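Local coordinates for hypothetical protein Atu0120 (Agrobacterium tumefaciens, PDB 2I6H) that is of unknown function, an all-helical bacterial protein of the DUF924 family that forms a two-chain assembly, at residues L90-R95 / F139-D144; D130-F135 / Q156-L161. One frame throughout, in Å; residues are numbered along the deposited sequence.

Contact 1 (L90-R95 / F139-D144); sequences LDQFPR and FSHAED
The guanidinium of Arg-95 lies flat on one face of the His-141 imidazole. The two planes are 3° apart and their centres 3.7 Å apart. NE of Arg-95 sits over the middle of the ring, and NH1 reaches back over CG and CB of His-141. The carboxylate of Asp-91 meets the same ring at its edge, nearly coplanar with it. ND1 of His-141 donates to OD1 of Asp-91 over 2.6 Å, in the ring plane and close to straight at 168°. OD1 accepts with its syn lone pair, on the side of OD2. CG of Asp-91 is anti to the backbone N (chi1 -179°), which carries the carboxylate out toward the histidine.

The other carboxylate oxygen is held as well. NE2 of Gln-92 donates to OD2 of Asp-91 over 2.9 Å, from the anti side and tilted out of the carboxylate plane. The guanidinium is held at its edge, in plane, where NH2 of Arg-95 bonds to the backbone O of Asp-91 at 3.0 Å. The same NH2 lies 3.5 Å from OD1 of Asp-91. This is a salt bridge by charge alone, since the oxygen is well out of the guanidinium plane. NH1 of Arg-95 forms a salt bridge with Asp-108.

The contact joins helix 80-97, near a kink, to the region around the C-terminal end of helix 137-140. Helices 108-120 and 145-155 pack on Phe-139 and Ala-142, and helix 51-69 packs on Leu-90 and Phe-93.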
ATOM      1  N   LEU A  90     -19.638  -7.333   2.736  1.00  9.54           N
ATOM      2  CA  LEU A  90     -19.877  -7.939   1.411  1.00  9.73           C
ATOM      3  C   LEU A  90     -18.650  -8.000   0.505  1.00  9.02           C
ATOM      4  O   LEU A  90     -18.609  -8.821  -0.428  1.00  9.17           O
ATOM      5  CB  LEU A  90     -21.038  -7.264   0.684  1.00  9.42           C
ATOM      6  CG  LEU A  90     -22.387  -7.406   1.410  1.00 10.95           C
ATOM      7  CD1 LEU A  90     -23.397  -6.523   0.748  1.00 12.22           C
ATOM      8  CD2 LEU A  90     -22.854  -8.904   1.432  1.00 10.59           C
ATOM      9  N   ASP A  91     -17.646  -7.179   0.817  1.00  8.17           N
ATOM     10  CA  ASP A  91     -16.389  -7.151   0.087  1.00  9.63           C
ATOM     11  C   ASP A  91     -15.207  -7.664   0.922  1.00 10.44           C
ATOM     12  O   ASP A  91     -14.372  -8.419   0.409  1.00 10.48           O
ATOM     13  CB  ASP A  91     -16.103  -5.712  -0.420  1.00 10.32           C
ATOM     14  CG  ASP A  91     -14.790  -5.633  -1.230  1.00 11.68           C
ATOM     15  OD1 ASP A  91     -14.775  -6.056  -2.420  1.00 11.60           O
ATOM     16  OD2 ASP A  91     -13.779  -5.180  -0.639  1.00 10.26           O
ATOM     17  N   GLN A  92     -15.118  -7.235   2.182  1.00  9.89           N
ATOM     18  CA  GLN A  92     -13.987  -7.658   3.021  1.00 10.54           C
ATOM     19  C   GLN A  92     -14.167  -9.017   3.700  1.00  9.65           C
ATOM     20  O   GLN A  92     -13.310  -9.919   3.560  1.00  9.83           O
ATOM     21  CB  GLN A  92     -13.663  -6.585   4.061  1.00  9.47           C
ATOM     22  CG  GLN A  92     -13.148  -5.307   3.432  1.00  9.52           C
ATOM     23  CD  GLN A  92     -11.814  -5.529   2.784  1.00 11.39           C
ATOM     24  OE1 GLN A  92     -10.821  -5.733   3.469  1.00 11.03           O
ATOM     25  NE2 GLN A  92     -11.784  -5.521   1.426  1.00 11.81           N
ATOM     26  N   PHE A  93     -15.280  -9.159   4.409  1.00  9.50           N
ATOM     27  CA  PHE A  93     -15.592 -10.418   5.135  1.00 10.29           C
ATOM     28  C   PHE A  93     -15.317 -11.710   4.316  1.00 10.34           C
ATOM     29  O   PHE A  93     -14.636 -12.623   4.816  1.00 11.20           O
ATOM     30  CB  PHE A  93     -17.039 -10.384   5.671  1.00 10.22           C
ATOM     31  CG  PHE A  93     -17.391 -11.576   6.523  1.00 10.53           C
ATOM     32  CD1 PHE A  93     -17.311 -11.486   7.945  1.00 12.58           C
ATOM     33  CD2 PHE A  93     -17.784 -12.797   5.938  1.00  9.91           C
ATOM     34  CE1 PHE A  93     -17.634 -12.601   8.759  1.00 10.93           C
ATOM     35  CE2 PHE A  93     -18.113 -13.910   6.741  1.00 10.04           C
ATOM     36  CZ  PHE A  93     -18.034 -13.820   8.170  1.00 10.84           C
ATOM     37  N   PRO A  94     -15.810 -11.801   3.060  1.00 11.10           N
ATOM     38  CA  PRO A  94     -15.586 -13.032   2.273  1.00 11.23           C
ATOM     39  C   PRO A  94     -14.108 -13.307   2.019  1.00 10.33           C
ATOM     40  O   PRO A  94     -13.688 -14.470   2.011  1.00 10.53           O
ATOM     41  CB  PRO A  94     -16.276 -12.727   0.920  1.00 11.30           C
ATOM     42  CG  PRO A  94     -17.251 -11.653   1.205  1.00 12.27           C
ATOM     43  CD  PRO A  94     -16.595 -10.813   2.295  1.00 10.83           C
ATOM     44  N   ARG A  95     -13.321 -12.239   1.860  1.00  9.00           N
ATOM     45  CA  ARG A  95     -11.881 -12.383   1.625  1.00 10.13           C
ATOM     46  C   ARG A  95     -11.086 -12.796   2.878  1.00 11.35           C
ATOM     47  O   ARG A  95     -10.017 -13.422   2.767  1.00 12.35           O
ATOM     48  CB  ARG A  95     -11.330 -11.099   0.990  1.00  9.12           C
ATOM     49  CG  ARG A  95     -11.876 -10.876  -0.423  1.00  9.27           C
ATOM     50  CD  ARG A  95     -11.516  -9.508  -1.046  1.00 11.38           C
ATOM     51  NE  ARG A  95     -11.775  -9.665  -2.477  1.00 10.91           N
ATOM     52  CZ  ARG A  95     -12.999  -9.738  -3.037  1.00 12.67           C
ATOM     53  NH1 ARG A  95     -13.098  -9.991  -4.339  1.00 12.50           N
ATOM     54  NH2 ARG A  95     -14.127  -9.545  -2.325  1.00 12.52           N
ATOM     55  N   PHE A 139     -14.851  -2.059  -6.643  1.00 11.02           N
ATOM     56  CA  PHE A 139     -14.575  -1.786  -8.070  1.00 11.41           C
ATOM     57  C   PHE A 139     -13.253  -2.455  -8.492  1.00 11.36           C
ATOM     58  O   PHE A 139     -13.186  -3.045  -9.578  1.00 11.81           O
ATOM     59  CB  PHE A 139     -14.625  -0.288  -8.351  1.00 11.59           C
ATOM     60  CG  PHE A 139     -15.966   0.314  -8.034  1.00 13.50           C
ATOM     61  CD1 PHE A 139     -17.048   0.072  -8.891  1.00 15.03           C
ATOM     62  CD2 PHE A 139     -16.157   1.052  -6.854  1.00 14.01           C
ATOM     63  CE1 PHE A 139     -18.337   0.628  -8.613  1.00 17.11           C
ATOM     64  CE2 PHE A 139     -17.438   1.589  -6.555  1.00 15.74           C
ATOM     65  CZ  PHE A 139     -18.516   1.372  -7.440  1.00 13.36           C
ATOM     66  N   SER A 140     -12.242  -2.421  -7.621  1.00 12.12           N
ATOM     67  CA  SER A 140     -10.980  -3.119  -7.891  1.00 11.52           C
ATOM     68  C   SER A 140     -11.180  -4.635  -7.992  1.00 11.13           C
ATOM     69  O   SER A 140     -10.414  -5.341  -8.658  1.00 12.76           O
ATOM     70  CB  SER A 140      -9.970  -2.802  -6.786  1.00 11.01           C
ATOM     71  OG  SER A 140      -9.420  -1.513  -7.010  1.00 13.90           O
ATOM     72  N   HIS A 141     -12.196  -5.146  -7.301  1.00 10.37           N
ATOM     73  CA  HIS A 141     -12.427  -6.595  -7.244  1.00 10.49           C
ATOM     74  C   HIS A 141     -13.314  -7.130  -8.353  1.00 11.68           C
ATOM     75  O   HIS A 141     -13.463  -8.340  -8.483  1.00 12.40           O
ATOM     76  CB  HIS A 141     -12.990  -6.995  -5.855  1.00 10.66           C
ATOM     77  CG  HIS A 141     -12.027  -6.749  -4.731  1.00 12.18           C
ATOM     78  ND1 HIS A 141     -12.438  -6.427  -3.458  1.00 11.41           N
ATOM     79  CD2 HIS A 141     -10.670  -6.785  -4.695  1.00 14.59           C
ATOM     80  CE1 HIS A 141     -11.372  -6.255  -2.685  1.00 14.67           C
ATOM     81  NE2 HIS A 141     -10.286  -6.476  -3.405  1.00 12.73           N
ATOM     82  N   ALA A 142     -13.849  -6.241  -9.179  1.00 12.57           N
ATOM     83  CA  ALA A 142     -14.743  -6.651 -10.279  1.00 13.70           C
ATOM     84  C   ALA A 142     -13.963  -6.987 -11.550  1.00 14.24           C
ATOM     85  O   ALA A 142     -13.014  -6.263 -11.931  1.00 14.66           O
ATOM     86  CB  ALA A 142     -15.782  -5.548 -10.548  1.00 13.76           C
ATOM     87  N   GLU A 143     -14.373  -8.067 -12.222  1.00 14.81           N
ATOM     88  CA  GLU A 143     -13.745  -8.451 -13.489  1.00 15.08           C
ATOM     89  C   GLU A 143     -14.447  -7.736 -14.644  1.00 15.34           C
ATOM     90  O   GLU A 143     -15.145  -8.365 -15.422  1.00 16.14           O
ATOM     91  CB  GLU A 143     -13.781  -9.975 -13.648  1.00 14.60           C
ATOM     92  CG  GLU A 143     -12.949 -10.670 -12.598  1.00 13.72           C
ATOM     93  CD  GLU A 143     -12.869 -12.193 -12.776  1.00 17.28           C
ATOM     94  OE1 GLU A 143     -13.896 -12.855 -13.125  1.00 18.20           O
ATOM     95  OE2 GLU A 143     -11.770 -12.734 -12.546  1.00 15.70           O
ATOM     96  N   ASP A 144     -14.301  -6.414 -14.700  1.00 14.88           N
ATOM     97  CA  ASP A 144     -14.827  -5.618 -15.809  0.50 14.66           C
ATOM     98  C   ASP A 144     -14.140  -4.284 -15.834  1.00 14.21           C
ATOM     99  O   ASP A 144     -13.780  -3.680 -14.839  1.00 13.32           O
ATOM    100  CB  ASP A 144     -16.350  -5.430 -15.824  0.50 15.33           C
ATOM    101  CG  ASP A 144     -16.843  -4.548 -14.701  0.50 16.57           C
ATOM    102  OD1 ASP A 144     -16.980  -5.076 -13.582  0.50 18.49           O
ATOM    103  OD2 ASP A 144     -17.107  -3.343 -14.937  0.50 16.66           O
TER

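Contact 2 (D130-F135 / Q156-L161); sequences DLRVFF and QPLGGL
A small apolar contact between two helical regions of this all-helical fold brings Leu-158 against Arg-132 and Val-133. Segment 130-135 includes most of the weakly bonded helix 129-132 and a few further residues of helical backbone shape. Segment 156-161 runs from the linker after helix 145-155 into the first turn of helix 160-176. Gly-159 and Gly-160 both have positive phi, and the chain turns there into the next helix. The backbones stay well apart, with the CA atoms of Val-133 and Leu-158 8.0 Å from each other. One side chain, Leu-158, bridges the distance. No hydrogen bond crosses between the segments.

Leu-158 also touches Tyr-136, just beyond the first segment. The guanidinium of Arg-132 is turned to its own side of the contact, where NE and NH2 bond to the carbonyls of Asp-124 and Val-127. The aliphatic base of that arginine is what faces the leucine. Leu-161 packs on Leu-161 of the second subunit.

The leucine points its two methyls at different residues. With CG anti to the carbonyl carbon (chi1 -66°), they reach across to neighbouring residues of 130-135. CD2 of Leu-158 comes to 4.2 Å from CB of Arg-132. CD1 of Leu-158 rests 3.9 Å from the methine CB of Val-133 and 4.0 Å from its CA, nearer to these than to the valine methyls.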
ATOM      1  N   ASP A 130      -8.990   7.592   5.756  1.00 14.82           N
ATOM      2  CA  ASP A 130      -8.453   6.246   6.033  0.50 14.12           C
ATOM      3  C   ASP A 130      -9.427   5.124   5.668  1.00 13.81           C
ATOM      4  O   ASP A 130      -9.016   4.005   5.379  1.00 13.99           O
ATOM      5  CB  ASP A 130      -8.170   6.108   7.540  0.50 13.68           C
ATOM      6  CG  ASP A 130      -6.852   6.744   7.963  0.50 13.39           C
ATOM      7  OD1 ASP A 130      -6.083   7.144   7.069  0.50 12.93           O
ATOM      8  OD2 ASP A 130      -6.568   6.810   9.184  0.50 13.33           O
ATOM      9  N   LEU A 131     -10.727   5.422   5.791  1.00 11.92           N
ATOM     10  CA  LEU A 131     -11.783   4.409   5.560  1.00 13.21           C
ATOM     11  C   LEU A 131     -12.396   4.472   4.168  1.00 12.00           C
ATOM     12  O   LEU A 131     -13.128   3.582   3.753  1.00 12.66           O
ATOM     13  CB  LEU A 131     -12.880   4.523   6.623  1.00 13.01           C
ATOM     14  CG  LEU A 131     -12.456   4.198   8.070  1.00 12.84           C
ATOM     15  CD1 LEU A 131     -13.561   4.645   8.996  1.00 10.35           C
ATOM     16  CD2 LEU A 131     -12.105   2.695   8.268  1.00 13.05           C
ATOM     17  N   ARG A 132     -12.128   5.556   3.463  1.00 12.65           N
ATOM     18  CA  ARG A 132     -12.729   5.787   2.143  1.00 12.05           C
ATOM     19  C   ARG A 132     -12.505   4.645   1.143  1.00 11.13           C
ATOM     20  O   ARG A 132     -13.411   4.297   0.360  1.00 11.87           O
ATOM     21  CB  ARG A 132     -12.117   7.096   1.623  1.00 13.88           C
ATOM     22  CG  ARG A 132     -12.859   7.763   0.559  1.00 16.71           C
ATOM     23  CD  ARG A 132     -12.529   9.303   0.614  1.00 16.22           C
ATOM     24  NE  ARG A 132     -13.063  10.010   1.789  1.00 18.83           N
ATOM     25  CZ  ARG A 132     -12.596  11.174   2.246  1.00 21.18           C
ATOM     26  NH1 ARG A 132     -11.568  11.756   1.639  1.00 21.11           N
ATOM     27  NH2 ARG A 132     -13.138  11.778   3.289  1.00 21.57           N
ATOM     28  N   VAL A 133     -11.292   4.093   1.141  1.00 10.04           N
ATOM     29  CA  VAL A 133     -10.936   3.049   0.177  1.00  9.85           C
ATOM     30  C   VAL A 133     -11.895   1.828   0.211  1.00  9.75           C
ATOM     31  O   VAL A 133     -12.040   1.118  -0.781  1.00 11.25           O
ATOM     32  CB  VAL A 133      -9.456   2.606   0.316  1.00  8.94           C
ATOM     33  CG1 VAL A 133      -9.250   1.849   1.591  1.00  8.91           C
ATOM     34  CG2 VAL A 133      -9.022   1.778  -0.962  1.00 11.00           C
ATOM     35  N   PHE A 134     -12.504   1.569   1.372  1.00  9.96           N
ATOM     36  CA  PHE A 134     -13.462   0.429   1.447  1.00 10.13           C
ATOM     37  C   PHE A 134     -14.712   0.537   0.564  1.00 10.74           C
ATOM     38  O   PHE A 134     -15.326  -0.497   0.223  1.00 11.09           O
ATOM     39  CB  PHE A 134     -13.718   0.053   2.913  1.00 10.76           C
ATOM     40  CG  PHE A 134     -12.438  -0.293   3.605  1.00  8.66           C
ATOM     41  CD1 PHE A 134     -11.812  -1.505   3.295  1.00  8.76           C
ATOM     42  CD2 PHE A 134     -11.762   0.643   4.420  1.00 10.49           C
ATOM     43  CE1 PHE A 134     -10.569  -1.852   3.834  1.00 10.30           C
ATOM     44  CE2 PHE A 134     -10.472   0.310   4.980  1.00 10.21           C
ATOM     45  CZ  PHE A 134      -9.895  -0.943   4.675  1.00 11.41           C
ATOM     46  N   PHE A 135     -15.090   1.775   0.190  1.00 10.28           N
ATOM     47  CA  PHE A 135     -16.140   1.998  -0.802  1.00 10.50           C
ATOM     48  C   PHE A 135     -15.623   1.755  -2.238  1.00 10.55           C
ATOM     49  O   PHE A 135     -16.422   1.637  -3.165  1.00 10.97           O
ATOM     50  CB  PHE A 135     -16.680   3.453  -0.704  1.00 10.77           C
ATOM     51  CG  PHE A 135     -17.485   3.704   0.520  1.00 11.87           C
ATOM     52  CD1 PHE A 135     -18.817   3.268   0.602  1.00 13.09           C
ATOM     53  CD2 PHE A 135     -16.923   4.348   1.621  1.00 12.15           C
ATOM     54  CE1 PHE A 135     -19.603   3.489   1.784  1.00 11.05           C
ATOM     55  CE2 PHE A 135     -17.696   4.610   2.791  1.00 13.06           C
ATOM     56  CZ  PHE A 135     -19.051   4.156   2.869  1.00 12.51           C
ATOM     57  N   GLN A 156      -7.548   8.121  -7.194  1.00 13.98           N
ATOM     58  CA  GLN A 156      -6.600   9.185  -7.551  0.50 15.04           C
ATOM     59  C   GLN A 156      -6.413  10.201  -6.395  1.00 14.45           C
ATOM     60  O   GLN A 156      -5.246  10.471  -6.003  1.00 15.52           O
ATOM     61  CB  GLN A 156      -6.939   9.844  -8.907  0.50 15.32           C
ATOM     62  CG  GLN A 156      -5.878  10.798  -9.454  0.50 18.76           C
ATOM     63  CD  GLN A 156      -4.930  10.183 -10.491  0.50 24.76           C
ATOM     64  OE1 GLN A 156      -5.184   9.101 -11.048  0.50 29.20           O
ATOM     65  NE2 GLN A 156      -3.833  10.899 -10.781  0.50 27.45           N
ATOM     66  N   PRO A 157      -7.522  10.759  -5.836  1.00 14.78           N
ATOM     67  CA  PRO A 157      -7.338  11.680  -4.688  1.00 14.14           C
ATOM     68  C   PRO A 157      -6.682  11.047  -3.477  1.00 14.08           C
ATOM     69  O   PRO A 157      -6.021  11.752  -2.718  1.00 12.77           O
ATOM     70  CB  PRO A 157      -8.758  12.069  -4.278  1.00 15.95           C
ATOM     71  CG  PRO A 157      -9.663  11.578  -5.363  1.00 15.44           C
ATOM     72  CD  PRO A 157      -8.945  10.640  -6.248  1.00 14.00           C
ATOM     73  N   LEU A 158      -6.875   9.747  -3.267  1.00 12.94           N
ATOM     74  CA  LEU A 158      -6.230   9.073  -2.118  1.00 12.94           C
ATOM     75  C   LEU A 158      -4.723   8.984  -2.353  1.00 14.27           C
ATOM     76  O   LEU A 158      -3.935   9.013  -1.390  1.00 14.27           O
ATOM     77  CB  LEU A 158      -6.802   7.664  -1.923  1.00 14.46           C
ATOM     78  CG  LEU A 158      -8.283   7.508  -1.497  1.00 14.16           C
ATOM     79  CD1 LEU A 158      -8.630   6.037  -1.282  1.00 14.19           C
ATOM     80  CD2 LEU A 158      -8.527   8.277  -0.218  1.00 17.83           C
ATOM     81  N   GLY A 159      -4.350   8.876  -3.624  1.00 12.79           N
ATOM     82  CA  GLY A 159      -2.932   8.834  -4.044  1.00 13.48           C
ATOM     83  C   GLY A 159      -2.096   7.682  -3.498  1.00 13.11           C
ATOM     84  O   GLY A 159      -2.621   6.667  -3.013  1.00 12.40           O
ATOM     85  N   GLY A 160      -0.763   7.844  -3.607  1.00 12.50           N
ATOM     86  CA  GLY A 160       0.200   6.878  -3.079  1.00 11.24           C
ATOM     87  C   GLY A 160      -0.148   5.423  -3.332  1.00 11.84           C
ATOM     88  O   GLY A 160      -0.495   5.019  -4.461  1.00 10.73           O
ATOM     89  N   LEU A 161      -0.056   4.618  -2.272  1.00 11.04           N
ATOM     90  CA  LEU A 161      -0.261   3.196  -2.411  1.00 11.98           C
ATOM     91  C   LEU A 161      -1.701   2.818  -2.768  1.00 11.71           C
ATOM     92  O   LEU A 161      -1.906   1.778  -3.405  1.00 11.95           O
ATOM     93  CB  LEU A 161       0.226   2.475  -1.163  1.00 12.62           C
ATOM     94  CG  LEU A 161       1.761   2.358  -1.086  1.00 14.54           C
ATOM     95  CD1 LEU A 161       2.140   2.298   0.388  1.00 17.53           C
ATOM     96  CD2 LEU A 161       2.297   1.126  -1.909  1.00 16.72           C
TER

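How the contacts relate
The centres of contacts 1 and 2 are about 15 Å apart, and their segments alternate along the chain. Helix 137-140, used by contact 1, is the next helix in the chain after helix 129-132, used by contact 2. The two contacts also touch: OE1 of Gln-92 packs 3.9 Å from CE1 of Phe-134. Contact 1 is polar and its centre lies about 4 Å from the centre of the chain. Contact 2 is apolar and lies about 13 Å from it, beside the second subunit. A calcium ion is about 8 Å from the side chain of Leu-158, too far for direct binding. The protein's function is unknown, so neither contact can be tied to an active site.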